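Local structure of transcriptional regulator, putative (Pseudomonas syringae pv. tomato, 2R5F) at residues A[10-13]-A[14-17]. The protein is a putative transcriptional regulator of the SorC family, probably binding DNA and, through a putative sugar-binding domain, a carbohydrate effector. Residues are numbered along the deposited sequence; the frame is centred on the assembly and turned at random.
Sequences LELE and TRLQ. With SO4 (sulfate ion), chain C.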
ATOM      1  N   LEU A  10      -2.962  12.978 -17.962  1.00 31.98           N
ATOM      2  CA  LEU A  10      -1.610  12.504 -18.268  1.00 31.41           C
ATOM      3  C   LEU A  10      -0.554  13.553 -17.997  1.00 31.93           C
ATOM      4  O   LEU A  10       0.568  13.225 -17.601  1.00 30.30           O
ATOM      5  CB  LEU A  10      -1.511  12.008 -19.718  1.00 31.28           C
ATOM      6  CG  LEU A  10      -2.260  10.728 -20.135  1.00 31.31           C
ATOM      7  CD1 LEU A  10      -1.991  10.413 -21.628  1.00 33.01           C
ATOM      8  CD2 LEU A  10      -1.950   9.513 -19.251  1.00 27.46           C
ATOM      9  N   GLU A  11      -0.917  14.817 -18.220  1.00 32.35           N
ATOM     10  CA  GLU A  11      -0.042  15.929 -17.905  1.00 33.56           C
ATOM     11  C   GLU A  11       0.149  16.122 -16.380  1.00 32.80           C
ATOM     12  O   GLU A  11       1.253  16.387 -15.902  1.00 32.55           O
ATOM     13  CB  GLU A  11      -0.567  17.199 -18.562  1.00 33.27           C
ATOM     14  CG  GLU A  11      -0.716  17.074 -20.086  1.00 36.38           C
ATOM     15  CD  GLU A  11      -1.239  18.336 -20.734  1.00 37.19           C
ATOM     16  OE1 GLU A  11      -1.759  19.230 -20.007  1.00 43.33           O
ATOM     17  OE2 GLU A  11      -1.122  18.453 -21.982  1.00 44.92           O
ATOM     18  N   LEU A  12      -0.919  15.988 -15.620  1.00 32.73           N
ATOM     19  CA  LEU A  12      -0.821  16.062 -14.160  1.00 33.29           C
ATOM     20  C   LEU A  12       0.081  14.927 -13.618  1.00 33.45           C
ATOM     21  O   LEU A  12       0.969  15.164 -12.797  1.00 34.39           O
ATOM     22  CB  LEU A  12      -2.226  16.021 -13.541  1.00 32.97           C
ATOM     23  CG  LEU A  12      -2.450  16.069 -12.028  1.00 33.28           C
ATOM     24  CD1 LEU A  12      -1.750  17.298 -11.462  1.00 34.93           C
ATOM     25  CD2 LEU A  12      -3.965  16.135 -11.736  1.00 33.24           C
ATOM     26  N   GLU A  13      -0.141  13.706 -14.101  1.00 33.02           N
ATOM     27  CA  GLU A  13       0.729  12.572 -13.794  1.00 32.45           C
ATOM     28  C   GLU A  13       2.208  12.898 -14.022  1.00 32.38           C
ATOM     29  O   GLU A  13       3.046  12.721 -13.113  1.00 31.49           O
ATOM     30  CB  GLU A  13       0.325  11.371 -14.651  1.00 32.17           C
ATOM     31  CG  GLU A  13      -1.009  10.763 -14.220  1.00 32.64           C
ATOM     32  CD  GLU A  13      -1.466   9.575 -15.084  1.00 33.12           C
ATOM     33  OE1 GLU A  13      -0.705   9.120 -15.962  1.00 32.33           O
ATOM     34  OE2 GLU A  13      -2.606   9.086 -14.874  1.00 34.78           O
ATOM     35  N   THR A  14       2.514  13.380 -15.239  1.00 31.77           N
ATOM     36  CA  THR A  14       3.862  13.797 -15.616  1.00 32.34           C
ATOM     37  C   THR A  14       4.519  14.837 -14.676  1.00 32.81           C
ATOM     38  O   THR A  14       5.677  14.667 -14.287  1.00 33.44           O
ATOM     39  CB  THR A  14       3.878  14.320 -17.080  1.00 32.65           C
ATOM     40  OG1 THR A  14       3.579  13.217 -17.939  1.00 34.61           O
ATOM     41  CG2 THR A  14       5.222  14.869 -17.439  1.00 30.64           C
ATOM     42  N   ARG A  15       3.799  15.905 -14.331  1.00 32.87           N
ATOM     43  CA  ARG A  15       4.329  16.945 -13.413  1.00 34.26           C
ATOM     44  C   ARG A  15       4.656  16.394 -12.019  1.00 32.67           C
ATOM     45  O   ARG A  15       5.694  16.717 -11.450  1.00 31.83           O
ATOM     46  CB  ARG A  15       3.374  18.156 -13.311  1.00 33.76           C
ATOM     47  CG  ARG A  15       3.265  18.974 -14.613  1.00 37.52           C
ATOM     48  CD  ARG A  15       2.420  20.261 -14.470  1.00 38.38           C
ATOM     49  NE  ARG A  15       0.995  19.952 -14.303  1.00 46.64           N
ATOM     50  CZ  ARG A  15       0.112  19.890 -15.300  1.00 46.92           C
ATOM     51  NH1 ARG A  15       0.502  20.127 -16.549  1.00 47.47           N
ATOM     52  NH2 ARG A  15      -1.155  19.586 -15.047  1.00 45.98           N
ATOM     53  N   LEU A  16       3.768  15.549 -11.492  1.00 32.36           N
ATOM     54  CA  LEU A  16       3.951  14.910 -10.192  1.00 32.49           C
ATOM     55  C   LEU A  16       5.177  13.983 -10.197  1.00 32.46           C
ATOM     56  O   LEU A  16       5.991  14.024  -9.267  1.00 33.26           O
ATOM     57  CB  LEU A  16       2.680  14.154  -9.773  1.00 32.45           C
ATOM     58  CG  LEU A  16       1.440  15.010  -9.427  1.00 33.73           C
ATOM     59  CD1 LEU A  16       0.295  14.144  -8.942  1.00 31.05           C
ATOM     60  CD2 LEU A  16       1.748  16.046  -8.401  1.00 28.62           C
ATOM     61  N   GLN A  17       5.319  13.181 -11.260  1.00 32.32           N
ATOM     62  CA  GLN A  17       6.508  12.337 -11.468  1.00 31.04           C
ATOM     63  C   GLN A  17       7.795  13.149 -11.479  1.00 32.37           C
ATOM     64  O   GLN A  17       8.767  12.753 -10.858  1.00 31.81           O
ATOM     65  CB  GLN A  17       6.388  11.512 -12.752  1.00 30.73           C
ATOM     66  CG  GLN A  17       5.264  10.467 -12.701  1.00 27.65           C
ATOM     67  CD  GLN A  17       4.982   9.820 -14.028  1.00 27.45           C
ATOM     68  OE1 GLN A  17       4.085   8.997 -14.150  1.00 26.57           O
ATOM     69  NE2 GLN A  17       5.749  10.173 -15.031  1.00 29.53           N
TER
HETATM   70  S   SO4 C   2      -4.397  17.694 -16.284  1.00 56.11           S
HETATM   71  O1  SO4 C   2      -3.509  18.806 -15.921  1.00 51.93           O
HETATM   72  O2  SO4 C   2      -5.129  17.987 -17.513  1.00 54.56           O
HETATM   73  O3  SO4 C   2      -3.580  16.493 -16.529  1.00 52.32           O
HETATM   74  O4  SO4 C   2      -5.381  17.527 -15.201  1.00 53.77           O
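Leu-12 and Leu-16, one helical turn apart, form the packed face of the first two turns of helix 10-20, with CD1 of Leu-12 4.4 Å from CG of Leu-16. Both leucines are buried against Ala-259 of helix 256-262. Beside them, Glu-13 and Gln-17 reach for strand 24-28: OE2 of Glu-13 accepts from Val-27 N and OE1 of Gln-17 from Val-25 N, while CG of Gln-17 lies 3.2 Å from Glu-13 O. The other face is looser and largely exposed. There Leu-10 O is gripped twice, by Thr-14 N at 3.1 Å and by Thr-14 OG1 at 3.0 Å, from opposite faces of its carbonyl plane. The hydroxyl gets there because OG1 stands anti to its own carbonyl carbon (chi1 -66°). Arg-15 bends at chi3 (-70°) and folds back toward the helix start, with Glu-11 O lying 3.7 Å above the guanidinium plane, over its centre. NH2 then meets sulfate O1 at the guanidinium edge, a short 2.6 Å bond with a bent N-H...O angle of 132°. Leu-12 N gives its hydrogen to sulfate O3 at 2.9 Å, and His-9 ND1 also binds the anion. Glu-11 OE1 stands 4.2 Å from Arg-15 NH1, near enough for attraction but too far to pair. The helix dipole would probably favour the anion, as would Arg-15. The arrangement is that of a helix N-terminus holding an anion, here a sulfate probably from the crystallisation liquor, on an amphipathic helix packed at the margin of a Rossmann-like alpha/beta domain.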